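Local coordinates for hypothetical nigD-like protein (Bacteroides caccae, PDB 3QWN) that is of unknown function in detail but, as a NigD-like protein, probably serves as an immunity protein, or antitoxin, against a bacteriocin-type toxin, at residues 134-137 and 141-144; 81-86 and 169-174. One frame throughout, in Å; residues are numbered along the deposited sequence.

In the fold
Both contacts lie in the NigD-like C-terminal beta-sandwich domain, on the same side of the chain's centre. Their own centres are about 11 Å apart. Contact 1 is local: it folds the connection between strands 127-133 and 142-150 back on itself. Contact 2 is long-range and joins residues 81-86 to the loop after strand 158-167, so contact 1 is nested within the loop of chain that contact 2 closes. The two touch through Tyr171. Its OH is 3.4 Å from CG1 of Val143, and its CE1 is 4.0 Å from CD2 of Leu134. Both contacts reach the same mixed sheet. Both are structural contacts within the sandwich domain.

Contact 1. Residues 134-137 and 141-144; sequences LSEF and GTVN
Glu136 and Asn144 make the main polar link, with ND2 of Asn144 donating to OE2 of Glu136 over 3.1 Å at an N-H...O angle of 153°. The amide comes from above the carboxylate plane, and the two side chains cross at about a right angle. Asn144 ND2 also has a weak bond to Asp133. Two waters join Glu136 to Thr142. One accepts from Glu136 N and donates to Thr142 O; the other donates to Glu136 OE1 and Thr142 OG1. The Thr142 hydroxyl is bonded to Asn140 as well. At the turn, Gly141 N makes a weak 3.1 Å bond to Phe137 O. Gly141 leaves the helical conformation with positive phi (72°), which ends helix 137-140. The apolar part of the contact centres on CG2 of Val143, which lies 3.6 Å from CD1 of Phe137 and 4.0 Å from CD2 of Leu134. Phe137 has CG anti to its backbone N (chi1 -166°), which lays the ring alongside Val143, with Thr142 O at the ring edge. These contacts close the loop of the beta hairpin of strands 127-133 and 142-150, which includes a short helical turn. Phe137 and Val143 pack on Ile181 of the adjoining strand 181-190.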
ATOM      1  N   LEU A 134      17.417  -5.094   7.901  1.00 79.53           N
ATOM      2  CA  LEU A 134      18.413  -4.525   7.005  1.00 80.17           C
ATOM      3  C   LEU A 134      19.766  -5.206   7.147  1.00 88.47           C
ATOM      4  O   LEU A 134      20.764  -4.643   6.702  1.00 91.30           O
ATOM      5  CB  LEU A 134      18.534  -3.012   7.242  1.00 80.14           C
ATOM      6  CG  LEU A 134      17.296  -2.172   6.942  1.00 81.22           C
ATOM      7  CD1 LEU A 134      17.457  -0.754   7.484  1.00 81.64           C
ATOM      8  CD2 LEU A 134      16.947  -2.174   5.448  1.00 81.23           C
ATOM      9  N   SER A 135      19.799  -6.446   7.687  1.00 85.91           N
ATOM     10  CA  SER A 135      21.036  -7.218   7.909  1.00 88.42           C
ATOM     11  C   SER A 135      21.869  -7.441   6.624  1.00 92.88           C
ATOM     12  O   SER A 135      23.095  -7.547   6.707  1.00 95.54           O
ATOM     13  CB  SER A 135      20.724  -8.562   8.559  1.00 91.95           C
ATOM     14  OG  SER A 135      19.899  -9.375   7.742  1.00101.28           O
ATOM     15  N   GLU A 136      21.212  -7.502   5.457  1.00 86.20           N
ATOM     16  CA  GLU A 136      21.876  -7.713   4.168  1.00 86.28           C
ATOM     17  C   GLU A 136      21.960  -6.422   3.343  1.00 91.37           C
ATOM     18  O   GLU A 136      22.482  -6.471   2.228  1.00 91.45           O
ATOM     19  CB  GLU A 136      21.128  -8.765   3.324  1.00 85.33           C
ATOM     20  CG  GLU A 136      20.996 -10.171   3.879  1.00 96.38           C
ATOM     21  CD  GLU A 136      19.972 -11.009   3.121  1.00113.69           C
ATOM     22  OE1 GLU A 136      20.097 -11.147   1.880  1.00113.76           O
ATOM     23  OE2 GLU A 136      19.035 -11.522   3.774  1.00 95.46           O
ATOM     24  N   PHE A 137      21.429  -5.288   3.850  1.00 88.81           N
ATOM     25  CA  PHE A 137      21.387  -4.031   3.095  1.00 89.69           C
ATOM     26  C   PHE A 137      22.761  -3.479   2.704  1.00100.07           C
ATOM     27  O   PHE A 137      22.889  -2.959   1.594  1.00 99.16           O
ATOM     28  CB  PHE A 137      20.608  -2.954   3.833  1.00 91.12           C
ATOM     29  CG  PHE A 137      20.244  -1.767   2.968  1.00 92.45           C
ATOM     30  CD1 PHE A 137      19.329  -1.892   1.937  1.00 93.28           C
ATOM     31  CD2 PHE A 137      20.803  -0.515   3.203  1.00 97.74           C
ATOM     32  CE1 PHE A 137      18.984  -0.791   1.145  1.00 93.48           C
ATOM     33  CE2 PHE A 137      20.452   0.589   2.413  1.00 99.64           C
ATOM     34  CZ  PHE A 137      19.548   0.443   1.389  1.00 94.70           C
ATOM     35  N   GLY A 141      22.338  -4.770  -0.813  1.00 89.51           N
ATOM     36  CA  GLY A 141      21.206  -3.870  -1.023  1.00 85.37           C
ATOM     37  C   GLY A 141      19.835  -4.494  -0.832  1.00 83.35           C
ATOM     38  O   GLY A 141      18.830  -3.934  -1.292  1.00 79.32           O
ATOM     39  N   THR A 142      19.777  -5.648  -0.141  1.00 78.94           N
ATOM     40  CA  THR A 142      18.528  -6.361   0.118  1.00 75.17           C
ATOM     41  C   THR A 142      17.818  -5.777   1.342  1.00 77.25           C
ATOM     42  O   THR A 142      18.429  -5.625   2.406  1.00 79.13           O
ATOM     43  CB  THR A 142      18.786  -7.864   0.281  1.00 78.80           C
ATOM     44  OG1 THR A 142      19.423  -8.360  -0.902  1.00 77.00           O
ATOM     45  CG2 THR A 142      17.514  -8.657   0.571  1.00 71.51           C
ATOM     46  N   VAL A 143      16.518  -5.456   1.170  1.00 68.82           N
ATOM     47  CA  VAL A 143      15.614  -4.994   2.219  1.00 66.40           C
ATOM     48  C   VAL A 143      14.628  -6.138   2.483  1.00 66.08           C
ATOM     49  O   VAL A 143      13.831  -6.482   1.598  1.00 61.45           O
ATOM     50  CB  VAL A 143      14.876  -3.676   1.855  1.00 68.07           C
ATOM     51  CG1 VAL A 143      13.880  -3.290   2.939  1.00 66.27           C
ATOM     52  CG2 VAL A 143      15.856  -2.542   1.584  1.00 69.28           C
ATOM     53  N   ASN A 144      14.708  -6.742   3.675  1.00 62.00           N
ATOM     54  CA  ASN A 144      13.795  -7.815   4.044  1.00 60.05           C
ATOM     55  C   ASN A 144      12.584  -7.228   4.734  1.00 61.72           C
ATOM     56  O   ASN A 144      12.722  -6.440   5.668  1.00 62.58           O
ATOM     57  CB  ASN A 144      14.479  -8.859   4.905  1.00 61.53           C
ATOM     58  CG  ASN A 144      15.457  -9.692   4.129  1.00 72.25           C
ATOM     59  OD1 ASN A 144      15.088 -10.463   3.253  1.00 65.11           O
ATOM     60  ND2 ASN A 144      16.739  -9.538   4.420  1.00 75.92           N
TER
HETATM   61  O   HOH W   1      18.394  -7.251   4.382  1.00 53.25           O
HETATM   62  O   HOH W   2      19.814 -11.599  -1.124  1.00 74.58           O

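Contact 2. Residues 81-86 and 169-174; sequences PTPKPA and DKYADA
The backbones of 81-86 and 169-174 stay well apart, with Pro83 and Lys170 nearest at 8.9 Å between their CA atoms, so side chains from the 3-10 turn 169-171 must bridge the gap. Tyr171 makes the closest approach. Its OH lies 3.2 Å from CB of Pro83 and 3.3 Å from CG of the same ring. The phenol thus presents its hydroxyl end to the pyrrolidine, and Pro83 CG sits obliquely to the aromatic ring, 4.3 Å from CZ of Tyr171.

Lys170 spans the gap beside the tyrosine. Its CG stands between the backbone N and the carbonyl carbon (chi1 70°), which places that methylene 3.6 Å above the plane of the Tyr171 ring, over its centre. The rest of the chain bends once, at chi3 (-76°), and carries NZ to the carbonyl O of Pro83. That hydrogen bond is long and weak at 3.4 Å. The stronger polar partner of both side chains is OE2 of Glu132, which forms a salt bridge with NZ and a hydrogen bond with the Tyr171 hydroxyl.

Strand 127-133 carries this glutamate and pairs in parallel with the short strand 84-85 through backbone bonds to Lys84. Pro83 is buried between the two sheets of the sandwich: it touches Ile130 and Met145 of the mixed sheet and Val166 of the three-stranded one. Direct burial between the two segments is modest, 144 Å² in all.

The chemistry points to an indirect join. The Pro83 ring packs against the phenol oxygen, while its carbonyl O takes the weak bond from the ammonium group. The nearby positive charge would probably favour the ionised form of Glu132. The loop 169-174 is thereby tied mainly to strand 127-133, next to the short edge strand 84-85, through that carboxylate.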
ATOM      1  N   PRO A  81       2.111   1.720   5.690  1.00 51.02           N
ATOM      2  CA  PRO A  81       2.988   1.376   6.818  1.00 52.48           C
ATOM      3  C   PRO A  81       4.454   1.671   6.510  1.00 59.88           C
ATOM      4  O   PRO A  81       5.005   1.251   5.475  1.00 56.93           O
ATOM      5  CB  PRO A  81       2.733  -0.119   7.033  1.00 54.16           C
ATOM      6  CG  PRO A  81       2.313  -0.646   5.687  1.00 56.24           C
ATOM      7  CD  PRO A  81       1.755   0.523   4.888  1.00 50.73           C
ATOM      8  N   THR A  82       5.096   2.412   7.429  1.00 61.84           N
ATOM      9  CA  THR A  82       6.514   2.710   7.283  1.00 62.97           C
ATOM     10  C   THR A  82       7.280   1.481   7.800  1.00 67.04           C
ATOM     11  O   THR A  82       7.016   1.052   8.936  1.00 68.44           O
ATOM     12  CB  THR A  82       6.901   4.027   7.989  1.00 68.75           C
ATOM     13  OG1 THR A  82       6.153   5.101   7.413  1.00 67.45           O
ATOM     14  CG2 THR A  82       8.398   4.338   7.853  1.00 67.54           C
ATOM     15  N   PRO A  83       8.190   0.882   6.981  1.00 60.30           N
ATOM     16  CA  PRO A  83       8.968  -0.268   7.478  1.00 60.45           C
ATOM     17  C   PRO A  83       9.761   0.107   8.738  1.00 63.00           C
ATOM     18  O   PRO A  83      10.438   1.141   8.773  1.00 63.10           O
ATOM     19  CB  PRO A  83       9.898  -0.609   6.297  1.00 62.38           C
ATOM     20  CG  PRO A  83       9.253   0.003   5.115  1.00 65.38           C
ATOM     21  CD  PRO A  83       8.609   1.254   5.613  1.00 60.49           C
ATOM     22  N   LYS A  84       9.623  -0.710   9.784  1.00 58.49           N
ATOM     23  CA  LYS A  84      10.272  -0.476  11.062  1.00 60.43           C
ATOM     24  C   LYS A  84      10.909  -1.771  11.583  1.00 66.24           C
ATOM     25  O   LYS A  84      10.337  -2.843  11.368  1.00 63.22           O
ATOM     26  CB  LYS A  84       9.269   0.099  12.082  1.00 62.29           C
ATOM     27  CG  LYS A  84       8.960   1.580  11.896  1.00 69.73           C
ATOM     28  CD  LYS A  84       7.604   1.917  12.513  1.00 89.93           C
ATOM     29  CE  LYS A  84       7.073   3.279  12.095  1.00105.63           C
ATOM     30  NZ  LYS A  84       5.646   3.483  12.501  1.00112.51           N
ATOM     31  N   PRO A  85      12.089  -1.701  12.271  1.00 67.29           N
ATOM     32  CA  PRO A  85      12.715  -2.937  12.788  1.00 69.44           C
ATOM     33  C   PRO A  85      11.873  -3.594  13.878  1.00 74.65           C
ATOM     34  O   PRO A  85      11.055  -2.918  14.492  1.00 74.70           O
ATOM     35  CB  PRO A  85      14.059  -2.448  13.337  1.00 74.20           C
ATOM     36  CG  PRO A  85      13.835  -1.005  13.660  1.00 78.46           C
ATOM     37  CD  PRO A  85      12.901  -0.509  12.609  1.00 70.77           C
ATOM     38  N   ALA A  86      12.074  -4.903  14.114  1.00 72.75           N
ATOM     39  CA  ALA A  86      11.333  -5.684  15.114  1.00 73.95           C
ATOM     40  C   ALA A  86      11.426  -5.084  16.543  1.00 85.55           C
ATOM     41  O   ALA A  86      10.527  -5.302  17.356  1.00 85.16           O
ATOM     42  CB  ALA A  86      11.830  -7.118  15.116  1.00 75.00           C
ATOM     43  N   ASP A 169      10.868   5.693   0.196  1.00 68.15           N
ATOM     44  CA  ASP A 169      11.695   6.908   0.178  1.00 70.42           C
ATOM     45  C   ASP A 169      12.918   6.807   1.101  1.00 75.59           C
ATOM     46  O   ASP A 169      13.977   7.347   0.756  1.00 77.90           O
ATOM     47  CB  ASP A 169      10.843   8.135   0.543  1.00 73.09           C
ATOM     48  CG  ASP A 169       9.591   8.264  -0.309  1.00 95.88           C
ATOM     49  OD1 ASP A 169       9.719   8.342  -1.555  1.00 97.91           O
ATOM     50  OD2 ASP A 169       8.479   8.207   0.257  1.00106.44           O
ATOM     51  N   LYS A 170      12.796   6.068   2.227  1.00 70.27           N
ATOM     52  CA  LYS A 170      13.864   5.884   3.216  1.00 71.60           C
ATOM     53  C   LYS A 170      15.072   5.090   2.680  1.00 78.69           C
ATOM     54  O   LYS A 170      16.120   5.056   3.334  1.00 81.17           O
ATOM     55  CB  LYS A 170      13.322   5.222   4.503  1.00 71.98           C
ATOM     56  CG  LYS A 170      12.909   3.744   4.414  1.00 69.26           C
ATOM     57  CD  LYS A 170      12.571   3.152   5.793  1.00 65.80           C
ATOM     58  CE  LYS A 170      13.822   2.879   6.590  1.00 78.75           C
ATOM     59  NZ  LYS A 170      13.515   2.365   7.951  1.00 99.49           N
ATOM     60  N   TYR A 171      14.932   4.460   1.516  1.00 76.01           N
ATOM     61  CA  TYR A 171      15.994   3.635   0.926  1.00 77.95           C
ATOM     62  C   TYR A 171      16.798   4.411  -0.120  1.00 90.17           C
ATOM     63  O   TYR A 171      17.902   3.992  -0.484  1.00 90.73           O
ATOM     64  CB  TYR A 171      15.399   2.338   0.336  1.00 75.07           C
ATOM     65  CG  TYR A 171      14.613   1.546   1.362  1.00 71.89           C
ATOM     66  CD1 TYR A 171      15.221   1.074   2.524  1.00 75.02           C
ATOM     67  CD2 TYR A 171      13.248   1.329   1.206  1.00 68.24           C
ATOM     68  CE1 TYR A 171      14.493   0.389   3.498  1.00 75.59           C
ATOM     69  CE2 TYR A 171      12.510   0.637   2.169  1.00 67.76           C
ATOM     70  CZ  TYR A 171      13.135   0.175   3.315  1.00 77.03           C
ATOM     71  OH  TYR A 171      12.422  -0.518   4.259  1.00 75.39           O
ATOM     72  N   ALA A 172      16.257   5.556  -0.575  1.00 92.47           N
ATOM     73  CA  ALA A 172      16.923   6.431  -1.533  1.00 96.26           C
ATOM     74  C   ALA A 172      18.063   7.176  -0.847  1.00109.25           C
ATOM     75  O   ALA A 172      17.879   7.728   0.246  1.00109.48           O
ATOM     76  CB  ALA A 172      15.923   7.413  -2.129  1.00 95.41           C
ATOM     77  N   ASP A 173      19.259   7.135  -1.467  1.00112.84           N
ATOM     78  CA  ASP A 173      20.449   7.819  -0.968  1.00117.89           C
ATOM     79  C   ASP A 173      20.924   8.807  -2.036  1.00126.82           C
ATOM     80  O   ASP A 173      21.371   8.399  -3.113  1.00126.85           O
ATOM     81  CB  ASP A 173      21.553   6.819  -0.564  1.00121.66           C
ATOM     82  CG  ASP A 173      22.666   7.378   0.314  1.00135.14           C
ATOM     83  OD1 ASP A 173      22.661   8.608   0.584  1.00137.26           O
ATOM     84  OD2 ASP A 173      23.535   6.591   0.738  1.00140.98           O
ATOM     85  N   ALA A 174      20.765  10.110  -1.744  1.00126.45           N
ATOM     86  CA  ALA A 174      21.141  11.212  -2.631  1.00128.67           C
ATOM     87  C   ALA A 174      22.656  11.234  -2.911  1.00136.64           C
ATOM     88  O   ALA A 174      23.057  11.562  -4.030  1.00136.94           O
ATOM     89  CB  ALA A 174      20.701  12.538  -2.027  1.00130.16           C
TER